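Local atomic coordinates of transcriptional regulatory protein (PDB entry 3Q7T), a protein that may act as a global positive regulator of transcription, binding a DNA element of its own promoter and so probably activating its own transcription. Residues 15-20 and 53-58; 20-25 and 41-46; 78-83 and 98-103. One frame throughout, in Å; residues are numbered along the deposited sequence.

Contact 1 of 3, residues 15-20 and 53-58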
loop_
_atom_site.group_PDB
_atom_site.type_symbol
_atom_site.label_atom_id
_atom_site.label_comp_id
_atom_site.label_asym_id
_atom_site.label_seq_id
_atom_site.Cartn_x
_atom_site.Cartn_y
_atom_site.Cartn_z
ATOM N N VAL B 15 16.163 -3.388 -5.745
ATOM C CA VAL B 15 15.020 -4.079 -5.167
ATOM C C VAL B 15 15.474 -5.440 -4.664
ATOM O O VAL B 15 16.024 -6.262 -5.428
ATOM C CB VAL B 15 13.915 -4.286 -6.213
ATOM C CG1 VAL B 15 12.700 -4.957 -5.586
ATOM C CG2 VAL B 15 13.533 -2.956 -6.850
ATOM N N LEU B 16 15.272 -5.665 -3.371
ATOM C CA LEU B 16 15.595 -6.944 -2.758
ATOM C C LEU B 16 14.307 -7.748 -2.577
ATOM O O LEU B 16 13.289 -7.220 -2.135
ATOM C CB LEU B 16 16.315 -6.737 -1.431
ATOM C CG LEU B 16 16.458 -7.952 -0.522
ATOM C CD1 LEU B 16 17.444 -8.964 -1.113
ATOM C CD2 LEU B 16 16.868 -7.534 0.886
ATOM N N LEU B 17 14.350 -9.023 -2.949
ATOM C CA LEU B 17 13.158 -9.852 -2.930
ATOM C C LEU B 17 13.429 -11.045 -2.042
ATOM O O LEU B 17 14.392 -11.770 -2.251
ATOM C CB LEU B 17 12.814 -10.317 -4.345
ATOM C CG LEU B 17 12.697 -9.223 -5.416
ATOM C CD1 LEU B 17 12.862 -9.810 -6.835
ATOM C CD2 LEU B 17 11.376 -8.495 -5.297
ATOM N N VAL B 18 12.580 -11.236 -1.043
ATOM C CA VAL B 18 12.775 -12.283 -0.058
ATOM C C VAL B 18 11.591 -13.236 -0.128
ATOM O O VAL B 18 10.444 -12.837 0.106
ATOM C CB VAL B 18 12.885 -11.703 1.356
ATOM C CG1 VAL B 18 13.234 -12.810 2.368
ATOM C CG2 VAL B 18 13.936 -10.561 1.395
ATOM N N SER B 19 11.861 -14.489 -0.478
ATOM C CA SER B 19 10.790 -15.473 -0.650
ATOM C C SER B 19 11.340 -16.879 -0.675
ATOM O O SER B 19 12.512 -17.081 -0.977
ATOM C CB SER B 19 10.056 -15.239 -1.964
ATOM O OG SER B 19 8.909 -16.069 -2.071
ATOM N N GLU B 20 10.479 -17.853 -0.390
ATOM C CA GLU B 20 10.846 -19.250 -0.565
ATOM C C GLU B 20 10.299 -19.853 -1.858
ATOM O O GLU B 20 10.653 -20.972 -2.211
ATOM C CB GLU B 20 10.408 -20.075 0.639
ATOM C CG GLU B 20 11.486 -20.176 1.705
ATOM C CD GLU B 20 10.960 -20.762 3.002
ATOM O OE1 GLU B 20 9.879 -21.404 2.971
ATOM O OE2 GLU B 20 11.625 -20.574 4.045
ATOM N N LEU B 53 13.981 -0.744 -2.054
ATOM C CA LEU B 53 12.715 -1.396 -1.720
ATOM C C LEU B 53 12.957 -2.860 -1.401
ATOM O O LEU B 53 13.752 -3.534 -2.057
ATOM C CB LEU B 53 11.693 -1.257 -2.855
ATOM C CG LEU B 53 10.416 -2.118 -2.832
ATOM C CD1 LEU B 53 9.442 -1.714 -1.726
ATOM C CD2 LEU B 53 9.719 -2.030 -4.168
ATOM N N VAL B 54 12.298 -3.337 -0.355
ATOM C CA VAL B 54 12.329 -4.746 -0.029
ATOM C C VAL B 54 10.934 -5.317 -0.159
ATOM O O VAL B 54 9.999 -4.829 0.473
ATOM C CB VAL B 54 12.816 -4.994 1.402
ATOM C CG1 VAL B 54 12.793 -6.497 1.704
ATOM C CG2 VAL B 54 14.217 -4.400 1.599
ATOM N N VAL B 55 10.795 -6.351 -0.979
ATOM C CA VAL B 55 9.571 -7.140 -1.008
ATOM C C VAL B 55 9.810 -8.434 -0.238
ATOM O O VAL B 55 10.683 -9.218 -0.578
ATOM C CB VAL B 55 9.121 -7.448 -2.452
ATOM C CG1 VAL B 55 7.724 -8.089 -2.437
ATOM C CG2 VAL B 55 9.156 -6.158 -3.309
ATOM N N CYS B 56 9.044 -8.652 0.820
ATOM C CA CYS B 56 9.320 -9.767 1.693
ATOM C C CYS B 56 8.019 -10.511 1.968
ATOM O O CYS B 56 7.005 -9.895 2.275
ATOM C CB CYS B 56 9.947 -9.261 3.000
ATOM S SG CYS B 56 10.488 -10.585 4.136
ATOM N N GLU B 57 8.035 -11.830 1.833
ATOM C CA GLU B 57 6.922 -12.652 2.324
ATOM C C GLU B 57 6.803 -12.523 3.848
ATOM O O GLU B 57 7.814 -12.490 4.545
ATOM C CB GLU B 57 7.154 -14.120 1.969
ATOM C CG GLU B 57 7.120 -14.391 0.463
ATOM C CD GLU B 57 5.722 -14.278 -0.127
ATOM O OE1 GLU B 57 4.732 -14.258 0.656
ATOM O OE2 GLU B 57 5.619 -14.202 -1.376
ATOM N N TYR B 58 5.574 -12.477 4.356
ATOM C CA TYR B 58 5.333 -12.260 5.779
ATOM C C TYR B 58 5.981 -13.317 6.662
ATOM O O TYR B 58 6.469 -13.002 7.740
ATOM C CB TYR B 58 3.822 -12.166 6.072
ATOM C CG TYR B 58 3.479 -11.960 7.545
ATOM C CD1 TYR B 58 3.661 -10.723 8.167
ATOM C CD2 TYR B 58 2.946 -13.000 8.307
ATOM C CE1 TYR B 58 3.340 -10.538 9.529
ATOM C CE2 TYR B 58 2.632 -12.827 9.642
ATOM C CZ TYR B 58 2.831 -11.601 10.250
ATOM O OH TYR B 58 2.509 -11.459 11.582
#
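The carboxylate of Glu57 is the flat side-chain group at this meeting of strands, and Ser19 comes up beside it: Ser19 OG lies 3.5 Å from Glu57 CG but 3.8 Å from Glu57 OE2. The two polar ends are held elsewhere, the serine hydroxyl by a hydrogen bond with His21 O and the carboxylate by a salt bridge to Arg101, modelled doubtfully short. Behind them, 15-18 and 53-57 run parallel as neighbouring strands. Leu16 and Val18 each use both N-H and carbonyl in a ladder of four hydrogen bonds, which satisfies buried polar atoms; Val18 N to Val55 O is 2.8 Å, with an angle of 163° at the hydrogen. The last rung, Glu57 N to Val18 O, is longer, 3.1 Å, and its donor is tilted from the carbonyl plane.

On one face, Leu17 and Val55 lie side by side. With its CG anti to the carbonyl carbon (chi1 -53°), Leu17 leans its CD2 to 3.8 Å from Val55 CB, and Phe25 packs against both residues. On the other face, Cys56 SG rests 3.8 Å from Val18 CB. Compact apolar residues, mostly branched, suit a sheet packed on both faces, with Cys56 small enough to sit beside Val18. Such central parallel strands, with Glu57 at what is probably the place of the phosphoacceptor aspartate of typical receiver domains, are characteristic of the CheY-like fold.

Contact 2 of 3, residues 20-25 and 41-46; sequences EHWDLF and IGQQYK
A CH-pi contact between Ile41 and Trp22 dominates this surface patch. The terminal methyl Ile41 CD1 sits over the five-membered ring of the indole, 3.4 Å from its centroid and 14° off the normal. Ile41 CG1 lies over the same face, near the centre of the whole ring system, while Ile41 CG2 reaches the six-membered ring, 4.0 Å from Trp22 CZ3. The isoleucine reaches over the indole at an oblique angle, since CG1 is anti to the backbone N (chi1 175°) and the chain runs on extended to CD1. A long branched aliphatic residue suits a broad aromatic lid of this kind.

Apolar packing continues inward. Phe25 presents its ring edge to the same methyl, with Phe25 CD2 3.4 Å from Ile41 CD1, so CD1 is wedged between an indole face and a phenyl edge.

Polar side chains contribute mainly through their carbons. Gln43 CG approaches the indole obliquely, 3.8 Å from Trp22 NE1, and its amide plane stands 88° from the ring. The indole N-H itself is bonded to Ser19 O, which probably limits the rotation of the indole and ties it to Ser19, just beyond strand 13-18. Glu20 CG meets Gln43 OE1 loosely, at 4.2 Å. Together these residues pin the start of helix 23-31 to the end of strand 37-42, closing the first beta-alpha-beta crossover of the CheY-like domain.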
loop_
_atom_site.group_PDB
_atom_site.type_symbol
_atom_site.label_atom_id
_atom_site.label_comp_id
_atom_site.label_asym_id
_atom_site.label_seq_id
_atom_site.Cartn_x
_atom_site.Cartn_y
_atom_site.Cartn_z
ATOM N N GLU B 20 10.479 -17.853 -0.390
ATOM C CA GLU B 20 10.846 -19.250 -0.565
ATOM C C GLU B 20 10.299 -19.853 -1.858
ATOM O O GLU B 20 10.653 -20.972 -2.211
ATOM C CB GLU B 20 10.408 -20.075 0.639
ATOM C CG GLU B 20 11.486 -20.176 1.705
ATOM C CD GLU B 20 10.960 -20.762 3.002
ATOM O OE1 GLU B 20 9.879 -21.404 2.971
ATOM O OE2 GLU B 20 11.625 -20.574 4.045
ATOM N N HIS B 21 9.444 -19.103 -2.548
ATOM C CA HIS B 21 8.890 -19.509 -3.836
ATOM C C HIS B 21 9.230 -18.431 -4.856
ATOM O O HIS B 21 8.626 -17.356 -4.862
ATOM C CB HIS B 21 7.367 -19.684 -3.747
ATOM C CG HIS B 21 6.904 -20.263 -2.448
ATOM N ND1 HIS B 21 6.909 -21.620 -2.192
ATOM C CD2 HIS B 21 6.433 -19.668 -1.323
ATOM C CE1 HIS B 21 6.459 -21.835 -0.967
ATOM N NE2 HIS B 21 6.162 -20.668 -0.419
ATOM N N TRP B 22 10.190 -18.715 -5.726
ATOM C CA TRP B 22 10.782 -17.656 -6.542
ATOM C C TRP B 22 10.109 -17.395 -7.884
ATOM O O TRP B 22 10.462 -16.435 -8.570
ATOM C CB TRP B 22 12.269 -17.920 -6.766
ATOM C CG TRP B 22 13.120 -17.747 -5.554
ATOM C CD1 TRP B 22 12.702 -17.549 -4.265
ATOM C CD2 TRP B 22 14.551 -17.755 -5.515
ATOM N NE1 TRP B 22 13.799 -17.439 -3.422
ATOM C CE2 TRP B 22 14.942 -17.554 -4.171
ATOM C CE3 TRP B 22 15.543 -17.903 -6.489
ATOM C CZ2 TRP B 22 16.276 -17.506 -3.784
ATOM C CZ3 TRP B 22 16.862 -17.844 -6.106
ATOM C CH2 TRP B 22 17.220 -17.650 -4.759
ATOM N N ASP B 23 9.150 -18.232 -8.262
ATOM C CA ASP B 23 8.505 -18.085 -9.575
ATOM C C ASP B 23 7.806 -16.734 -9.815
ATOM O O ASP B 23 8.019 -16.112 -10.851
ATOM C CB ASP B 23 7.571 -19.270 -9.888
ATOM C CG ASP B 23 8.342 -20.541 -10.237
ATOM O OD1 ASP B 23 9.473 -20.437 -10.779
ATOM O OD2 ASP B 23 7.819 -21.649 -9.977
ATOM N N LEU B 24 6.983 -16.273 -8.879
ATOM C CA LEU B 24 6.381 -14.933 -9.015
ATOM C C LEU B 24 7.452 -13.867 -9.255
ATOM O O LEU B 24 7.348 -13.056 -10.173
ATOM C CB LEU B 24 5.564 -14.561 -7.775
ATOM C CG LEU B 24 5.076 -13.111 -7.637
ATOM C CD1 LEU B 24 4.029 -12.774 -8.671
ATOM C CD2 LEU B 24 4.522 -12.889 -6.218
ATOM N N PHE B 25 8.487 -13.893 -8.425
ATOM C CA PHE B 25 9.550 -12.900 -8.508
ATOM C C PHE B 25 10.317 -12.995 -9.825
ATOM O O PHE B 25 10.665 -11.976 -10.422
ATOM C CB PHE B 25 10.495 -13.030 -7.311
ATOM C CG PHE B 25 9.887 -12.573 -6.000
ATOM C CD1 PHE B 25 8.783 -11.735 -5.981
ATOM C CD2 PHE B 25 10.434 -12.968 -4.788
ATOM C CE1 PHE B 25 8.222 -11.312 -4.771
ATOM C CE2 PHE B 25 9.881 -12.537 -3.583
ATOM C CZ PHE B 25 8.773 -11.709 -3.582
ATOM N N ILE B 41 17.483 -11.546 -5.268
ATOM C CA ILE B 41 16.472 -12.404 -4.643
ATOM C C ILE B 41 17.096 -13.380 -3.649
ATOM O O ILE B 41 18.093 -14.027 -3.951
ATOM C CB ILE B 41 15.564 -13.120 -5.681
ATOM C CG1 ILE B 41 14.608 -14.081 -4.979
ATOM C CG2 ILE B 41 16.384 -13.874 -6.701
ATOM C CD1 ILE B 41 13.398 -14.420 -5.777
ATOM N N GLY B 42 16.521 -13.454 -2.450
ATOM C CA GLY B 42 17.054 -14.275 -1.367
ATOM C C GLY B 42 15.953 -15.038 -0.635
ATOM O O GLY B 42 14.771 -14.781 -0.851
ATOM N N GLN B 43 16.334 -15.969 0.236
ATOM C CA GLN B 43 15.353 -16.694 1.038
ATOM C C GLN B 43 15.263 -16.200 2.484
ATOM O O GLN B 43 14.442 -16.676 3.263
ATOM C CB GLN B 43 15.666 -18.187 1.026
ATOM C CG GLN B 43 15.386 -18.849 -0.301
ATOM C CD GLN B 43 15.881 -20.260 -0.325
ATOM O OE1 GLN B 43 15.242 -21.160 0.225
ATOM N NE2 GLN B 43 17.041 -20.471 -0.950
ATOM N N GLN B 44 16.120 -15.265 2.857
ATOM C CA GLN B 44 16.021 -14.693 4.191
ATOM C C GLN B 44 16.262 -13.195 4.189
ATOM O O GLN B 44 16.919 -12.660 3.304
ATOM C CB GLN B 44 16.925 -15.418 5.199
ATOM C CG GLN B 44 18.322 -15.726 4.732
ATOM C CD GLN B 44 18.982 -16.783 5.605
ATOM O OE1 GLN B 44 18.383 -17.816 5.911
ATOM N NE2 GLN B 44 20.210 -16.522 6.021
ATOM N N TYR B 45 15.686 -12.521 5.174
ATOM C CA TYR B 45 15.756 -11.075 5.232
ATOM C C TYR B 45 17.092 -10.626 5.814
ATOM O O TYR B 45 17.462 -11.027 6.907
ATOM C CB TYR B 45 14.589 -10.514 6.048
ATOM C CG TYR B 45 14.405 -9.029 5.884
ATOM C CD1 TYR B 45 15.493 -8.194 5.697
ATOM C CD2 TYR B 45 13.155 -8.464 5.916
ATOM C CE1 TYR B 45 15.331 -6.839 5.541
ATOM C CE2 TYR B 45 12.980 -7.111 5.773
ATOM C CZ TYR B 45 14.070 -6.301 5.583
ATOM O OH TYR B 45 13.897 -4.941 5.431
ATOM N N LYS B 46 17.810 -9.800 5.059
ATOM C CA LYS B 46 19.090 -9.252 5.504
ATOM C C LYS B 46 19.044 -7.734 5.620
ATOM O O LYS B 46 18.956 -7.032 4.607
ATOM C CB LYS B 46 20.195 -9.648 4.528
ATOM C CG LYS B 46 21.019 -10.826 5.002
ATOM C CD LYS B 46 20.126 -12.016 5.290
ATOM C CE LYS B 46 20.609 -12.789 6.501
ATOM N NZ LYS B 46 19.693 -13.921 6.823
#

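Contact 3 of 3, residues 78-83 and 98-103; sequences VLLDFF and YLIRPI
Arg101 reaches across to Leu80 and Asp81 from the end of strand 97-100, which lies parallel to 76-80 in the last beta-alpha-beta unit of this receiver-like fold. Its CB starts 3.8 Å from Leu80 O, and CG passes closer, 3.1 Å from that oxygen, which accepts the backbone N-H of Arg101. CD and NE run on beside Asp81, and CZ and NH1 draw level with its carboxylate. Asp81 OD1 lies over one face of the guanidinium, 3.7 Å from Arg101 NH1; this long salt bridge works through charge alone, since no N-H points at the oxygen. NH2, at the tip, passes Leu79 CD1 and has Glu57 as its other acidic partner, modelled doubtfully close. An extended arginine suits this place because its apolar stem can pass Leu80 O and Asp81 while its flat end lies near two acids. A cis peptide to Pro102 follows, as at the conserved lysine-proline step of receiver domains, whose place Arg101 and Pro102 probably take.

Along the strands, Leu80 N bonds to Leu99 O (2.7 Å, 173° at the hydrogen). Tyr98 and Leu99 also pack against Ile107 and Trp97 of the second subunit. Ile100 has CG1 anti to its carbonyl carbon (chi1 -50°), and a bend at chi2 then brings CD1 to 3.4 Å from Phe82 O and into an unusually tight 3.3 Å contact with Leu80 CD1.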
loop_
_atom_site.group_PDB
_atom_site.type_symbol
_atom_site.label_atom_id
_atom_site.label_comp_id
_atom_site.label_asym_id
_atom_site.label_seq_id
_atom_site.Cartn_x
_atom_site.Cartn_y
_atom_site.Cartn_z
ATOM N N VAL B 78 5.251 -5.956 2.192
ATOM C CA VAL B 78 5.130 -7.303 2.724
ATOM C C VAL B 78 4.021 -8.071 2.000
ATOM O O VAL B 78 2.940 -7.534 1.755
ATOM C CB VAL B 78 4.837 -7.276 4.250
ATOM C CG1 VAL B 78 4.528 -8.652 4.751
ATOM C CG2 VAL B 78 6.018 -6.681 5.007
ATOM N N LEU B 79 4.278 -9.336 1.683
ATOM C CA LEU B 79 3.305 -10.124 0.939
ATOM C C LEU B 79 2.617 -11.116 1.856
ATOM O O LEU B 79 3.259 -11.958 2.474
ATOM C CB LEU B 79 3.970 -10.862 -0.235
ATOM C CG LEU B 79 4.760 -10.008 -1.227
ATOM C CD1 LEU B 79 5.244 -10.865 -2.393
ATOM C CD2 LEU B 79 3.956 -8.808 -1.740
ATOM N N LEU B 80 1.300 -11.002 1.931
ATOM C CA LEU B 80 0.501 -11.781 2.848
ATOM C C LEU B 80 -0.311 -12.854 2.112
ATOM O O LEU B 80 -0.811 -12.631 1.013
ATOM C CB LEU B 80 -0.444 -10.851 3.622
ATOM C CG LEU B 80 0.142 -9.975 4.747
ATOM C CD1 LEU B 80 -0.883 -8.948 5.246
ATOM C CD2 LEU B 80 0.620 -10.847 5.900
ATOM N N ASP B 81 -0.456 -14.015 2.735
ATOM C CA ASP B 81 -1.368 -15.028 2.220
ATOM C C ASP B 81 -2.829 -14.662 2.489
ATOM O O ASP B 81 -3.678 -14.797 1.610
ATOM C CB ASP B 81 -1.049 -16.389 2.821
ATOM C CG ASP B 81 0.269 -16.953 2.315
ATOM O OD1 ASP B 81 0.832 -16.397 1.348
ATOM O OD2 ASP B 81 0.737 -17.964 2.878
ATOM N N PHE B 82 -3.105 -14.186 3.702
ATOM C CA PHE B 82 -4.463 -13.953 4.157
ATOM C C PHE B 82 -4.610 -12.576 4.771
ATOM O O PHE B 82 -3.630 -11.970 5.202
ATOM C CB PHE B 82 -4.848 -14.952 5.255
ATOM C CG PHE B 82 -4.505 -16.373 4.947
ATOM C CD1 PHE B 82 -5.314 -17.127 4.121
ATOM C CD2 PHE B 82 -3.396 -16.967 5.521
ATOM C CE1 PHE B 82 -5.009 -18.453 3.845
ATOM C CE2 PHE B 82 -3.083 -18.288 5.252
ATOM C CZ PHE B 82 -3.893 -19.034 4.409
ATOM N N PHE B 83 -5.851 -12.099 4.827
ATOM C CA PHE B 83 -6.185 -10.940 5.625
ATOM C C PHE B 83 -6.386 -11.335 7.088
ATOM O O PHE B 83 -7.065 -12.311 7.398
ATOM C CB PHE B 83 -7.451 -10.271 5.118
ATOM C CG PHE B 83 -7.911 -9.123 5.984
ATOM C CD1 PHE B 83 -7.340 -7.867 5.855
ATOM C CD2 PHE B 83 -8.911 -9.307 6.929
ATOM C CE1 PHE B 83 -7.766 -6.804 6.649
ATOM C CE2 PHE B 83 -9.337 -8.252 7.724
ATOM C CZ PHE B 83 -8.768 -6.994 7.578
ATOM N N TYR B 98 1.544 -3.486 2.617
ATOM C CA TYR B 98 1.408 -4.893 2.304
ATOM C C TYR B 98 0.583 -5.145 1.059
ATOM O O TYR B 98 -0.052 -4.240 0.504
ATOM C CB TYR B 98 0.834 -5.684 3.493
ATOM C CG TYR B 98 -0.506 -5.173 3.973
ATOM C CD1 TYR B 98 -1.674 -5.529 3.318
ATOM C CD2 TYR B 98 -0.600 -4.313 5.079
ATOM C CE1 TYR B 98 -2.909 -5.061 3.740
ATOM C CE2 TYR B 98 -1.833 -3.836 5.509
ATOM C CZ TYR B 98 -2.987 -4.218 4.832
ATOM O OH TYR B 98 -4.229 -3.771 5.240
ATOM N N LEU B 99 0.637 -6.392 0.606
ATOM C CA LEU B 99 -0.274 -6.880 -0.412
ATOM C C LEU B 99 -0.737 -8.241 0.018
ATOM O O LEU B 99 0.060 -9.079 0.444
ATOM C CB LEU B 99 0.404 -6.976 -1.775
ATOM C CG LEU B 99 0.536 -5.672 -2.555
ATOM C CD1 LEU B 99 1.226 -5.950 -3.896
ATOM C CD2 LEU B 99 -0.831 -5.029 -2.765
ATOM N N ILE B 100 -2.036 -8.449 -0.096
ATOM C CA ILE B 100 -2.637 -9.733 0.166
ATOM C C ILE B 100 -2.796 -10.428 -1.171
ATOM O O ILE B 100 -3.139 -9.798 -2.173
ATOM C CB ILE B 100 -4.048 -9.571 0.784
ATOM C CG1 ILE B 100 -4.029 -8.594 1.960
ATOM C CG2 ILE B 100 -4.575 -10.913 1.242
ATOM C CD1 ILE B 100 -3.543 -9.216 3.241
ATOM N N ARG B 101 -2.556 -11.726 -1.200
ATOM C CA ARG B 101 -2.903 -12.501 -2.380
ATOM C C ARG B 101 -4.413 -12.484 -2.613
ATOM O O ARG B 101 -5.193 -12.335 -1.665
ATOM C CB ARG B 101 -2.390 -13.919 -2.222
ATOM C CG ARG B 101 -0.960 -13.878 -1.775
ATOM C CD ARG B 101 -0.137 -15.039 -2.222
ATOM N NE ARG B 101 1.256 -14.616 -2.161
ATOM C CZ ARG B 101 2.294 -15.434 -2.100
ATOM N NH1 ARG B 101 2.121 -16.750 -2.100
ATOM N NH2 ARG B 101 3.510 -14.930 -2.049
ATOM N N PRO B 102 -4.835 -12.674 -3.874
ATOM C CA PRO B 102 -3.988 -13.071 -5.012
ATOM C C PRO B 102 -3.052 -11.973 -5.522
ATOM O O PRO B 102 -3.420 -10.799 -5.482
ATOM C CB PRO B 102 -5.014 -13.426 -6.104
ATOM C CG PRO B 102 -6.346 -13.555 -5.392
ATOM C CD PRO B 102 -6.258 -12.595 -4.247
ATOM N N ILE B 103 -1.871 -12.357 -5.999
ATOM C CA ILE B 103 -0.919 -11.412 -6.607
ATOM C C ILE B 103 -0.373 -11.992 -7.922
ATOM O O ILE B 103 -0.279 -13.210 -8.080
ATOM C CB ILE B 103 0.245 -11.058 -5.630
ATOM C CG1 ILE B 103 -0.287 -10.230 -4.466
ATOM C CG2 ILE B 103 1.338 -10.246 -6.306
ATOM C CD1 ILE B 103 -1.049 -8.990 -4.930
#

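How the contacts relate
Contact 1 is wholly buried, contact 3 partly so, and contact 2 lies at the surface, yet all three reach one parallel sheet ordered 37-42, 13-18, 53-57, 76-80, 97-100. Contacts 1 and 3 are strand pairings with regular backbone ladders; contact 2, nested within the loop that contact 1 closes, joins helix to strand without a hydrogen bond across it and relies on aromatic packing. Backbone bonds from Leu17 and Ser19 to Gly42 couple contacts 1 and 2, and Cys56 O to Leu79 N couples 1 and 3. Phe25 bridges contacts 2 and 3 by touching Leu79. Charged groups (Glu57, Asp81, Arg101) lie at strand C-terminal ends in contacts 1 and 3, while the strands are mainly apolar.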